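Local coordinates for dual specificity protein phosphatase 18 (Homo sapiens, PDB 2ESB) that dephosphorylates synthetic MAP kinase peptides, preferring phosphotyrosine over phosphothreonine, as a cysteine-dependent dual specificity phosphatase, at residues F147-I152 with V164-S169; V69-S74 with V108-A113; P85-I90 with L119-A124; P143-W148 with G172-I177. All blocks are in the same frame, centred on the assembly; numbering follows the deposited sequence.

Contact 1 of 4, residues F147-I152 with V164-S169; sequences FWEQLI and VHMVSS
M166 lays its thioether against the flank of helix 145-159, with CG 3.6 Å from I152 CD1 and SD 3.7 Å from W148 CB. Bends at chi2 (-55°) and chi3 (-74°) fold the side chain back and hold SD and CE beside W148 CB and E149 CG. The dense part of the contact forms round I152. Its CG1 rides over the backbone carbonyl of V164, 3.5 Å from V164 O, and CD1 carries on to H165 CA and to the methionine. Deeper in, V164 CG1 meets the six-membered ring of W148 obliquely, 4.1 Å from CZ3, and L127 of helix 127-137 backs both I152 and V164. The outer margin is looser. E149 takes part through its aliphatic CG, 3.8 Å from M166 CG, the two side chains crossing at about a right angle, while E149 is otherwise exposed; H165 starts away from the helix and binds D176 through ND1. No hydrogen bond spans the two segments, and V164 O, covered by I152, finds no partner in the model. The run V164 to M166, leading into strand 166-167, is therefore held to the helix by apolar burial, with one unpaired carbonyl as the price.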
loop_
_atom_site.group_PDB
_atom_site.type_symbol
_atom_site.label_atom_id
_atom_site.label_comp_id
_atom_site.label_asym_id
_atom_site.label_seq_id
_atom_site.Cartn_x
_atom_site.Cartn_y
_atom_site.Cartn_z
ATOM N N PHE A 147 -7.759 4.442 -7.805
ATOM C CA PHE A 147 -7.188 4.463 -6.464
ATOM C C PHE A 147 -6.677 5.880 -6.162
ATOM O O PHE A 147 -6.739 6.340 -5.027
ATOM C CB PHE A 147 -6.050 3.434 -6.352
ATOM C CG PHE A 147 -6.514 1.991 -6.432
ATOM C CD1 PHE A 147 -5.591 0.958 -6.598
ATOM C CD2 PHE A 147 -7.868 1.670 -6.325
ATOM C CE1 PHE A 147 -6.007 -0.380 -6.657
ATOM C CE2 PHE A 147 -8.300 0.340 -6.382
ATOM C CZ PHE A 147 -7.370 -0.688 -6.549
ATOM N N TRP A 148 -6.177 6.574 -7.178
ATOM C CA TRP A 148 -5.710 7.937 -6.968
ATOM C C TRP A 148 -6.879 8.828 -6.540
ATOM O O TRP A 148 -6.759 9.612 -5.598
ATOM C CB TRP A 148 -5.042 8.490 -8.231
ATOM C CG TRP A 148 -3.593 8.117 -8.313
ATOM C CD1 TRP A 148 -3.018 7.226 -9.167
ATOM C CD2 TRP A 148 -2.542 8.607 -7.471
ATOM N NE1 TRP A 148 -1.669 7.123 -8.909
ATOM C CE2 TRP A 148 -1.352 7.962 -7.872
ATOM C CE3 TRP A 148 -2.492 9.530 -6.413
ATOM C CZ2 TRP A 148 -0.117 8.209 -7.250
ATOM C CZ3 TRP A 148 -1.264 9.775 -5.792
ATOM C CH2 TRP A 148 -0.095 9.116 -6.213
ATOM N N GLU A 149 -8.017 8.700 -7.215
ATOM C CA GLU A 149 -9.192 9.494 -6.849
ATOM C C GLU A 149 -9.582 9.180 -5.400
ATOM O O GLU A 149 -9.968 10.067 -4.631
ATOM C CB GLU A 149 -10.375 9.161 -7.765
ATOM C CG GLU A 149 -10.262 9.675 -9.190
ATOM C CD GLU A 149 -11.231 8.973 -10.137
ATOM O OE1 GLU A 149 -12.381 8.707 -9.722
ATOM O OE2 GLU A 149 -10.846 8.694 -11.293
ATOM N N GLN A 150 -9.504 7.903 -5.035
ATOM C CA GLN A 150 -9.836 7.492 -3.675
ATOM C C GLN A 150 -8.847 8.071 -2.667
ATOM O O GLN A 150 -9.241 8.511 -1.577
ATOM C CB GLN A 150 -9.868 5.966 -3.579
ATOM C CG GLN A 150 -11.119 5.362 -4.219
ATOM C CD GLN A 150 -11.014 3.861 -4.398
ATOM O OE1 GLN A 150 -10.603 3.153 -3.487
ATOM N NE2 GLN A 150 -11.395 3.367 -5.575
ATOM N N LEU A 151 -7.569 8.080 -3.035
ATOM C CA LEU A 151 -6.521 8.619 -2.156
ATOM C C LEU A 151 -6.661 10.136 -1.998
ATOM O O LEU A 151 -6.450 10.682 -0.917
ATOM C CB LEU A 151 -5.134 8.264 -2.704
ATOM C CG LEU A 151 -4.723 6.798 -2.533
ATOM C CD1 LEU A 151 -3.475 6.512 -3.364
ATOM C CD2 LEU A 151 -4.465 6.496 -1.060
ATOM N N ILE A 152 -7.028 10.813 -3.076
ATOM C CA ILE A 152 -7.233 12.260 -3.026
ATOM C C ILE A 152 -8.418 12.568 -2.103
ATOM O O ILE A 152 -8.369 13.498 -1.290
ATOM C CB ILE A 152 -7.487 12.812 -4.457
ATOM C CG1 ILE A 152 -6.165 12.822 -5.233
ATOM C CG2 ILE A 152 -8.080 14.222 -4.401
ATOM C CD1 ILE A 152 -6.324 13.063 -6.731
ATOM N N VAL A 164 -2.396 16.609 -4.490
ATOM C CA VAL A 164 -2.381 15.872 -5.753
ATOM C C VAL A 164 -3.793 16.057 -6.341
ATOM O O VAL A 164 -4.781 16.016 -5.607
ATOM C CB VAL A 164 -2.096 14.367 -5.533
ATOM C CG1 VAL A 164 -2.118 13.630 -6.861
ATOM C CG2 VAL A 164 -0.732 14.186 -4.854
ATOM N N HIS A 165 -3.883 16.279 -7.648
ATOM C CA HIS A 165 -5.179 16.489 -8.298
ATOM C C HIS A 165 -5.259 15.707 -9.603
ATOM O O HIS A 165 -4.271 15.624 -10.331
ATOM C CB HIS A 165 -5.382 17.973 -8.623
ATOM C CG HIS A 165 -4.962 18.900 -7.524
ATOM N ND1 HIS A 165 -3.641 19.124 -7.204
ATOM C CD2 HIS A 165 -5.692 19.631 -6.647
ATOM C CE1 HIS A 165 -3.574 19.953 -6.177
ATOM N NE2 HIS A 165 -4.805 20.276 -5.821
ATOM N N MET A 166 -6.434 15.147 -9.893
ATOM C CA MET A 166 -6.639 14.399 -11.132
ATOM C C MET A 166 -6.790 15.399 -12.293
ATOM O O MET A 166 -7.480 16.411 -12.160
ATOM C CB MET A 166 -7.908 13.543 -11.031
ATOM C CG MET A 166 -7.886 12.499 -9.907
ATOM S SD MET A 166 -6.446 11.414 -10.038
ATOM C CE MET A 166 -6.920 10.376 -11.444
ATOM N N VAL A 167 -6.139 15.119 -13.417
ATOM C CA VAL A 167 -6.220 15.989 -14.588
ATOM C C VAL A 167 -6.481 15.147 -15.834
ATOM O O VAL A 167 -6.216 13.936 -15.843
ATOM C CB VAL A 167 -4.909 16.797 -14.796
ATOM C CG1 VAL A 167 -4.639 17.684 -13.590
ATOM C CG2 VAL A 167 -3.742 15.854 -15.034
ATOM N N SER A 168 -7.016 15.780 -16.877
ATOM C CA SER A 168 -7.306 15.084 -18.134
ATOM C C SER A 168 -5.993 14.806 -18.880
ATOM O O SER A 168 -4.989 15.478 -18.654
ATOM C CB SER A 168 -8.205 15.955 -19.027
ATOM O OG SER A 168 -9.284 16.518 -18.300
ATOM N N SER A 169 -6.004 13.814 -19.766
ATOM C CA SER A 169 -4.821 13.496 -20.565
ATOM C C SER A 169 -5.244 12.629 -21.752
ATOM O O SER A 169 -6.370 12.142 -21.800
ATOM C CB SER A 169 -3.769 12.755 -19.727
ATOM O OG SER A 169 -3.990 11.352 -19.726
#

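Contact 2 of 4, residues V69-S74 with V108-A113; sequences VPVADS and VSRSAA
R110 and S109, at the end of the CX5R signature loop (P-loop) of protein tyrosine phosphatases, reach across to V71 and D73 in the loop that follows strand 65-68. From CB, which heads toward that loop, the arginine runs first to CG, 4.0 Å from D73 CA. Its CD then slides past V71, 3.9 Å from V71 CG2. There the chain bends, chi3 being -73°, and NE passes 3.7 Å from D73 CB, which lies over one face of the guanidinium group, toward its rim; NE also pairs with the sulfonate of a bound HEPES buffer molecule. At the tip the work is divided: NH1 donates to V71 O at 2.9 Å, nearly straight at 160°, within both the guanidinium and carbonyl planes and on a carbonyl lone pair, whereas NH2 forms a salt bridge with E55. Gripped on several sides, the flat group is fixed in its rotation beside C104, the predicted phosphocysteine nucleophile, as expected of a phosphate-binding arginine. A leucine here would probably leave V71 O and the E55 carboxylate without their N-H mates and deprive the anion pocket of this positive group. The second link lies beside the first. S109 OG gives its proton to D73 OD1 and accepts from N144 N, while N144 ND2 donates to that same D73 oxygen. The serine bond is short, 2.6 Å from S109 OG to D73 OD1, and arrives from above the carboxylate, 38° out of its plane.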
loop_
_atom_site.group_PDB
_atom_site.type_symbol
_atom_site.label_atom_id
_atom_site.label_comp_id
_atom_site.label_asym_id
_atom_site.label_seq_id
_atom_site.Cartn_x
_atom_site.Cartn_y
_atom_site.Cartn_z
ATOM N N VAL A 69 -7.300 -8.758 1.768
ATOM C CA VAL A 69 -8.219 -7.677 1.405
ATOM C C VAL A 69 -8.464 -8.015 -0.059
ATOM O O VAL A 69 -7.674 -7.642 -0.931
ATOM C CB VAL A 69 -7.533 -6.308 1.525
ATOM C CG1 VAL A 69 -8.514 -5.185 1.156
ATOM C CG2 VAL A 69 -7.022 -6.135 2.935
ATOM N N PRO A 70 -9.565 -8.729 -0.343
ATOM C CA PRO A 70 -9.935 -9.165 -1.692
ATOM C C PRO A 70 -10.417 -8.115 -2.683
ATOM O O PRO A 70 -11.619 -7.973 -2.898
ATOM C CB PRO A 70 -10.998 -10.227 -1.412
ATOM C CG PRO A 70 -11.746 -9.606 -0.272
ATOM C CD PRO A 70 -10.623 -9.091 0.626
ATOM N N VAL A 71 -9.483 -7.386 -3.287
ATOM C CA VAL A 71 -9.845 -6.390 -4.291
ATOM C C VAL A 71 -9.069 -6.647 -5.566
ATOM O O VAL A 71 -7.927 -7.107 -5.532
ATOM C CB VAL A 71 -9.554 -4.947 -3.831
ATOM C CG1 VAL A 71 -10.396 -4.611 -2.595
ATOM C CG2 VAL A 71 -8.085 -4.787 -3.535
ATOM N N ALA A 72 -9.718 -6.390 -6.694
ATOM C CA ALA A 72 -9.092 -6.550 -7.988
ATOM C C ALA A 72 -8.413 -5.214 -8.252
ATOM O O ALA A 72 -8.764 -4.204 -7.633
ATOM C CB ALA A 72 -10.155 -6.824 -9.056
ATOM N N ASP A 73 -7.431 -5.192 -9.146
ATOM C CA ASP A 73 -6.781 -3.928 -9.451
ATOM C C ASP A 73 -7.598 -3.223 -10.530
ATOM O O ASP A 73 -7.222 -3.192 -11.700
ATOM C CB ASP A 73 -5.347 -4.130 -9.931
ATOM C CG ASP A 73 -4.680 -2.812 -10.301
ATOM O OD1 ASP A 73 -4.954 -1.796 -9.618
ATOM O OD2 ASP A 73 -3.885 -2.787 -11.262
ATOM N N SER A 74 -8.730 -2.677 -10.110
ATOM C CA SER A 74 -9.642 -1.978 -10.995
ATOM C C SER A 74 -9.982 -0.623 -10.410
ATOM O O SER A 74 -10.112 -0.476 -9.198
ATOM C CB SER A 74 -10.929 -2.792 -11.167
ATOM O OG SER A 74 -11.995 -1.968 -11.599
ATOM N N VAL A 108 2.601 -3.117 -7.231
ATOM C CA VAL A 108 2.572 -1.873 -7.988
ATOM C C VAL A 108 1.387 -0.965 -7.714
ATOM O O VAL A 108 1.560 0.224 -7.459
ATOM C CB VAL A 108 2.599 -2.170 -9.517
ATOM C CG1 VAL A 108 2.211 -0.918 -10.317
ATOM C CG2 VAL A 108 3.999 -2.650 -9.922
ATOM N N SER A 109 0.184 -1.522 -7.761
ATOM C CA SER A 109 -1.024 -0.718 -7.583
ATOM C C SER A 109 -1.789 -0.845 -6.262
ATOM O O SER A 109 -1.896 0.123 -5.497
ATOM C CB SER A 109 -1.987 -1.012 -8.742
ATOM O OG SER A 109 -3.115 -0.155 -8.683
ATOM N N ARG A 110 -2.335 -2.028 -6.007
ATOM C CA ARG A 110 -3.125 -2.281 -4.801
ATOM C C ARG A 110 -2.412 -2.089 -3.457
ATOM O O ARG A 110 -2.869 -1.300 -2.614
ATOM C CB ARG A 110 -3.730 -3.688 -4.882
ATOM C CG ARG A 110 -4.854 -3.787 -5.917
ATOM C CD ARG A 110 -5.293 -5.225 -6.151
ATOM N NE ARG A 110 -4.298 -5.974 -6.921
ATOM C CZ ARG A 110 -4.498 -7.199 -7.399
ATOM N NH1 ARG A 110 -5.650 -7.814 -7.187
ATOM N NH2 ARG A 110 -3.552 -7.802 -8.103
ATOM N N SER A 111 -1.308 -2.797 -3.231
ATOM C CA SER A 111 -0.609 -2.633 -1.955
ATOM C C SER A 111 -0.049 -1.210 -1.825
ATOM O O SER A 111 -0.048 -0.626 -0.737
ATOM C CB SER A 111 0.515 -3.683 -1.806
ATOM O OG SER A 111 1.429 -3.658 -2.899
ATOM N N ALA A 112 0.403 -0.638 -2.936
ATOM C CA ALA A 112 0.962 0.710 -2.905
ATOM C C ALA A 112 -0.060 1.738 -2.423
ATOM O O ALA A 112 0.271 2.636 -1.651
ATOM C CB ALA A 112 1.489 1.099 -4.285
ATOM N N ALA A 113 -1.300 1.602 -2.872
ATOM C CA ALA A 113 -2.353 2.534 -2.474
ATOM C C ALA A 113 -2.613 2.476 -0.974
ATOM O O ALA A 113 -2.804 3.515 -0.328
ATOM C CB ALA A 113 -3.643 2.233 -3.242
#

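Contact 3 of 4, residues P85-I90 with L119-A124; sequences PIADHI and LMKYHA
Y122 lies against A87, CE1 4.0 Å from A87 CB and 3.4 Å from A87 O, and its hydroxyl extends beyond the alanine to D88. There Y122 OH donates to D88 OD1 at 2.5 Å. Ring and carboxylate stand almost perpendicular, 85° apart: the oxygen lies at the ring edge, near the ring plane, yet the hydroxyl meets it from above the carboxylate plane, 42° out. K121 comes to the same oxygen by another route. With CG anti to the backbone N (chi1 -174°) and the rest of the chain extended, its CD passes 4.1 Å from A87 CB before NZ reaches D88 OD1 at 2.9 Å, on the syn lone pair, in a salt bridge. One carboxylate oxygen thus serves two donors from successive residues, while the main partner of K121 NZ is D84, one turn earlier than D88, in a second salt bridge. A leucine in place of D88 would probably leave Y122 OH without its acceptor and the lysine's charge to D84 alone. On the tyrosine side the ring is further steadied by a stack with H91. Helix 83-95 is the connection of a beta-alpha-beta crossover between parallel strands 65-68 and 100-103, which skips over strand 48-51; the contact fastens it to helix 110-122, which leads out of the signature loop in the alpha/beta fold of the dual specificity phosphatases.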
loop_
_atom_site.group_PDB
_atom_site.type_symbol
_atom_site.label_atom_id
_atom_site.label_comp_id
_atom_site.label_asym_id
_atom_site.label_seq_id
_atom_site.Cartn_x
_atom_site.Cartn_y
_atom_site.Cartn_z
ATOM N N PRO A 85 -9.138 1.082 8.309
ATOM C CA PRO A 85 -8.935 -0.153 9.056
ATOM C C PRO A 85 -7.565 -0.803 8.856
ATOM O O PRO A 85 -6.979 -1.304 9.814
ATOM C CB PRO A 85 -10.103 -1.028 8.608
ATOM C CG PRO A 85 -10.464 -0.475 7.259
ATOM C CD PRO A 85 -10.338 0.996 7.459
ATOM N N ILE A 86 -7.042 -0.788 7.634
ATOM C CA ILE A 86 -5.732 -1.378 7.411
ATOM C C ILE A 86 -4.620 -0.476 7.955
ATOM O O ILE A 86 -3.619 -0.972 8.469
ATOM C CB ILE A 86 -5.482 -1.668 5.925
ATOM C CG1 ILE A 86 -6.438 -2.768 5.452
ATOM C CG2 ILE A 86 -4.028 -2.097 5.720
ATOM C CD1 ILE A 86 -6.273 -4.089 6.180
ATOM N N ALA A 87 -4.786 0.845 7.844
ATOM C CA ALA A 87 -3.781 1.769 8.381
ATOM C C ALA A 87 -3.644 1.545 9.895
ATOM O O ALA A 87 -2.534 1.491 10.446
ATOM C CB ALA A 87 -4.189 3.215 8.108
ATOM N N ASP A 88 -4.777 1.415 10.573
ATOM C CA ASP A 88 -4.752 1.194 12.018
ATOM C C ASP A 88 -4.127 -0.171 12.343
ATOM O O ASP A 88 -3.456 -0.335 13.366
ATOM C CB ASP A 88 -6.167 1.257 12.595
ATOM C CG ASP A 88 -6.814 2.631 12.431
ATOM O OD1 ASP A 88 -6.105 3.636 12.207
ATOM O OD2 ASP A 88 -8.050 2.705 12.543
ATOM N N HIS A 89 -4.330 -1.144 11.460
ATOM C CA HIS A 89 -3.781 -2.481 11.675
ATOM C C HIS A 89 -2.253 -2.408 11.593
ATOM O O HIS A 89 -1.553 -2.952 12.436
ATOM C CB HIS A 89 -4.335 -3.447 10.617
ATOM C CG HIS A 89 -4.107 -4.899 10.922
ATOM N ND1 HIS A 89 -2.852 -5.447 11.089
ATOM C CD2 HIS A 89 -4.980 -5.931 11.016
ATOM C CE1 HIS A 89 -2.961 -6.754 11.264
ATOM N NE2 HIS A 89 -4.242 -7.073 11.223
ATOM N N ILE A 90 -1.739 -1.730 10.575
ATOM C CA ILE A 90 -0.292 -1.589 10.415
ATOM C C ILE A 90 0.296 -0.915 11.654
ATOM O O ILE A 90 1.326 -1.330 12.181
ATOM C CB ILE A 90 0.028 -0.758 9.153
ATOM C CG1 ILE A 90 -0.445 -1.531 7.914
ATOM C CG2 ILE A 90 1.521 -0.459 9.075
ATOM C CD1 ILE A 90 -0.477 -0.685 6.649
ATOM N N LEU A 119 0.680 6.071 5.291
ATOM C CA LEU A 119 1.654 7.142 5.508
ATOM C C LEU A 119 0.983 8.479 5.806
ATOM O O LEU A 119 1.447 9.230 6.665
ATOM C CB LEU A 119 2.579 7.291 4.298
ATOM C CG LEU A 119 3.568 6.144 4.075
ATOM C CD1 LEU A 119 4.350 6.358 2.784
ATOM C CD2 LEU A 119 4.521 6.065 5.264
ATOM N N MET A 120 -0.110 8.781 5.113
ATOM C CA MET A 120 -0.802 10.040 5.370
ATOM C C MET A 120 -1.395 10.057 6.770
ATOM O O MET A 120 -1.302 11.056 7.489
ATOM C CB MET A 120 -1.935 10.277 4.363
ATOM C CG MET A 120 -1.480 10.559 2.939
ATOM S SD MET A 120 -2.847 11.205 1.926
ATOM C CE MET A 120 -3.860 9.711 1.754
ATOM N N LYS A 121 -2.007 8.949 7.164
ATOM C CA LYS A 121 -2.639 8.900 8.469
ATOM C C LYS A 121 -1.685 8.823 9.644
ATOM O O LYS A 121 -1.895 9.498 10.648
ATOM C CB LYS A 121 -3.629 7.734 8.549
ATOM C CG LYS A 121 -4.428 7.737 9.846
ATOM C CD LYS A 121 -5.486 6.645 9.925
ATOM C CE LYS A 121 -6.323 6.803 11.223
ATOM N NZ LYS A 121 -7.545 5.916 11.251
ATOM N N TYR A 122 -0.624 8.032 9.527
ATOM C CA TYR A 122 0.284 7.879 10.660
ATOM C C TYR A 122 1.652 8.544 10.620
ATOM O O TYR A 122 2.364 8.543 11.625
ATOM C CB TYR A 122 0.454 6.389 10.972
ATOM C CG TYR A 122 -0.743 5.824 11.685
ATOM C CD1 TYR A 122 -1.736 5.149 10.988
ATOM C CD2 TYR A 122 -0.914 6.026 13.058
ATOM C CE1 TYR A 122 -2.877 4.690 11.633
ATOM C CE2 TYR A 122 -2.055 5.573 13.711
ATOM C CZ TYR A 122 -3.032 4.907 12.989
ATOM O OH TYR A 122 -4.177 4.471 13.606
ATOM N N HIS A 123 2.042 9.091 9.473
ATOM C CA HIS A 123 3.337 9.766 9.382
ATOM C C HIS A 123 3.158 11.241 9.002
ATOM O O HIS A 123 4.096 11.911 8.565
ATOM C CB HIS A 123 4.233 9.037 8.378
ATOM C CG HIS A 123 4.806 7.761 8.918
ATOM N ND1 HIS A 123 6.016 7.707 9.575
ATOM C CD2 HIS A 123 4.297 6.509 8.965
ATOM C CE1 HIS A 123 6.227 6.475 10.004
ATOM N NE2 HIS A 123 5.199 5.728 9.647
ATOM N N ALA A 124 1.930 11.722 9.168
ATOM C CA ALA A 124 1.574 13.108 8.877
ATOM C C ALA A 124 2.172 13.604 7.560
ATOM O O ALA A 124 2.799 14.667 7.506
ATOM C CB ALA A 124 2.027 13.999 10.033
#

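Contact 4 of 4, residues P143-W148 with G172-I177; sequences PNSGFW and GMIPDI
P175 sets its pyrrolidine ring over W148, placing CG over the face of the five-membered ring of the indole in a CH-pi arrangement. The two side chains cross at about a right angle, though the model brings them closer than carbons should sit, and the exact separation is doubtful. Farther along the indole, I177 CD1 touches the six-membered ring obliquely, 4.0 Å from W148 CH2. The polar corner of the indole is tied to Y178, whose hydroxyl bonds W148 NE1 and whose ring stands almost square to the indole. S145, a turn earlier, supplies the polar half of the contact. Its OG lies anti to the carbonyl carbon, chi1 -71°, and from there donates to M173 O at 2.7 Å, approaching 25° out of the carbonyl plane. The helix start that presents both residues is capped by N144: its OD1 accepts from F147 N at 2.9 Å and weakly from G146 N, the F147 donor lying above the amide plane. The ND2 end of the cap sits over the centre of the F147 ring. The first turn of helix 145-159 thus meets the C-terminal hairpin in two ways, and the chemistry divides the labour: the indole and proline supply broad apolar cover, while one directional serine bond, to the residue just before strand 174-175, probably sets how that strand is placed along the helix.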
loop_
_atom_site.group_PDB
_atom_site.type_symbol
_atom_site.label_atom_id
_atom_site.label_comp_id
_atom_site.label_asym_id
_atom_site.label_seq_id
_atom_site.Cartn_x
_atom_site.Cartn_y
_atom_site.Cartn_z
ATOM N N PRO A 143 -0.332 3.339 -8.518
ATOM C CA PRO A 143 -1.746 3.042 -8.266
ATOM C C PRO A 143 -2.575 3.367 -9.522
ATOM O O PRO A 143 -2.254 4.317 -10.244
ATOM C CB PRO A 143 -2.092 3.988 -7.120
ATOM C CG PRO A 143 -0.779 4.142 -6.383
ATOM C CD PRO A 143 0.197 4.297 -7.531
ATOM N N ASN A 144 -3.629 2.598 -9.787
ATOM C CA ASN A 144 -4.454 2.899 -10.954
ATOM C C ASN A 144 -5.183 4.202 -10.659
ATOM O O ASN A 144 -5.273 4.614 -9.497
ATOM C CB ASN A 144 -5.433 1.748 -11.281
ATOM C CG ASN A 144 -6.555 1.589 -10.256
ATOM O OD1 ASN A 144 -7.313 2.524 -9.983
ATOM N ND2 ASN A 144 -6.678 0.381 -9.703
ATOM N N SER A 145 -5.683 4.868 -11.701
ATOM C CA SER A 145 -6.363 6.148 -11.529
ATOM C C SER A 145 -7.537 6.179 -10.554
ATOM O O SER A 145 -7.790 7.206 -9.911
ATOM C CB SER A 145 -6.799 6.699 -12.899
ATOM O OG SER A 145 -5.659 7.125 -13.632
ATOM N N GLY A 146 -8.269 5.081 -10.442
ATOM C CA GLY A 146 -9.383 5.057 -9.507
ATOM C C GLY A 146 -8.868 5.121 -8.070
ATOM O O GLY A 146 -9.462 5.766 -7.205
ATOM N N PHE A 147 -7.759 4.442 -7.805
ATOM C CA PHE A 147 -7.188 4.463 -6.464
ATOM C C PHE A 147 -6.677 5.880 -6.162
ATOM O O PHE A 147 -6.739 6.340 -5.027
ATOM C CB PHE A 147 -6.050 3.434 -6.352
ATOM C CG PHE A 147 -6.514 1.991 -6.432
ATOM C CD1 PHE A 147 -5.591 0.958 -6.598
ATOM C CD2 PHE A 147 -7.868 1.670 -6.325
ATOM C CE1 PHE A 147 -6.007 -0.380 -6.657
ATOM C CE2 PHE A 147 -8.300 0.340 -6.382
ATOM C CZ PHE A 147 -7.370 -0.688 -6.549
ATOM N N TRP A 148 -6.177 6.574 -7.178
ATOM C CA TRP A 148 -5.710 7.937 -6.968
ATOM C C TRP A 148 -6.879 8.828 -6.540
ATOM O O TRP A 148 -6.759 9.612 -5.598
ATOM C CB TRP A 148 -5.042 8.490 -8.231
ATOM C CG TRP A 148 -3.593 8.117 -8.313
ATOM C CD1 TRP A 148 -3.018 7.226 -9.167
ATOM C CD2 TRP A 148 -2.542 8.607 -7.471
ATOM N NE1 TRP A 148 -1.669 7.123 -8.909
ATOM C CE2 TRP A 148 -1.352 7.962 -7.872
ATOM C CE3 TRP A 148 -2.492 9.530 -6.413
ATOM C CZ2 TRP A 148 -0.117 8.209 -7.250
ATOM C CZ3 TRP A 148 -1.264 9.775 -5.792
ATOM C CH2 TRP A 148 -0.095 9.116 -6.213
ATOM N N GLY A 172 -6.517 9.534 -20.519
ATOM C CA GLY A 172 -7.601 9.602 -19.556
ATOM C C GLY A 172 -7.132 10.293 -18.284
ATOM O O GLY A 172 -6.006 10.797 -18.226
ATOM N N MET A 173 -7.988 10.317 -17.266
ATOM C CA MET A 173 -7.660 10.957 -15.993
ATOM C C MET A 173 -6.430 10.361 -15.326
ATOM O O MET A 173 -6.274 9.145 -15.250
ATOM C CB MET A 173 -8.841 10.844 -15.030
ATOM C CG MET A 173 -10.117 11.481 -15.536
ATOM S SD MET A 173 -9.993 13.260 -15.572
ATOM C CE MET A 173 -10.705 13.662 -14.006
ATOM N N ILE A 174 -5.558 11.228 -14.840
ATOM C CA ILE A 174 -4.350 10.791 -14.153
ATOM C C ILE A 174 -4.052 11.828 -13.090
ATOM O O ILE A 174 -4.545 12.952 -13.166
ATOM C CB ILE A 174 -3.132 10.748 -15.103
ATOM C CG1 ILE A 174 -2.872 12.154 -15.662
ATOM C CG2 ILE A 174 -3.377 9.748 -16.227
ATOM C CD1 ILE A 174 -1.731 12.246 -16.631
ATOM N N PRO A 175 -3.264 11.462 -12.070
ATOM C CA PRO A 175 -2.915 12.422 -11.013
ATOM C C PRO A 175 -1.987 13.400 -11.715
ATOM O O PRO A 175 -1.253 12.987 -12.624
ATOM C CB PRO A 175 -2.138 11.588 -9.989
ATOM C CG PRO A 175 -2.332 10.171 -10.400
ATOM C CD PRO A 175 -2.615 10.160 -11.864
ATOM N N ASP A 176 -1.996 14.676 -11.327
ATOM C CA ASP A 176 -1.118 15.624 -12.006
ATOM C C ASP A 176 0.349 15.197 -11.919
ATOM O O ASP A 176 1.147 15.504 -12.812
ATOM C CB ASP A 176 -1.313 17.061 -11.480
ATOM C CG ASP A 176 -1.411 17.143 -9.967
ATOM O OD1 ASP A 176 -0.906 16.250 -9.264
ATOM O OD2 ASP A 176 -1.994 18.130 -9.476
ATOM N N ILE A 177 0.686 14.463 -10.861
ATOM C CA ILE A 177 2.035 13.938 -10.643
ATOM C C ILE A 177 2.560 13.218 -11.881
ATOM O O ILE A 177 3.768 13.150 -12.106
ATOM C CB ILE A 177 2.047 12.893 -9.497
ATOM C CG1 ILE A 177 1.723 13.559 -8.164
ATOM C CG2 ILE A 177 3.395 12.203 -9.430
ATOM C CD1 ILE A 177 1.662 12.572 -7.010
#

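How the contacts relate
Contacts 1 and 4 are two halves of one attachment: helix 145-159 meets both strands of the C-terminal hairpin, which are joined by backbone bonds such as V167 N to I174 O, and W148 serves each. Both lie toward the periphery, their centres about 16 and 15 Å from the chain centre; contact 1 is apolar, contact 4 adds a hydrogen bond. Contact 2 is more buried, its centre about 8 Å from that of the chain, and polar, as befits its place beside the catalytic pocket; contact 4 adjoins it through N144. Contact 3, partly buried, shares helix 110-122 with contact 2 but lies on the opposite side of the chain centre from it, with a salt bridge among partly exposed residues.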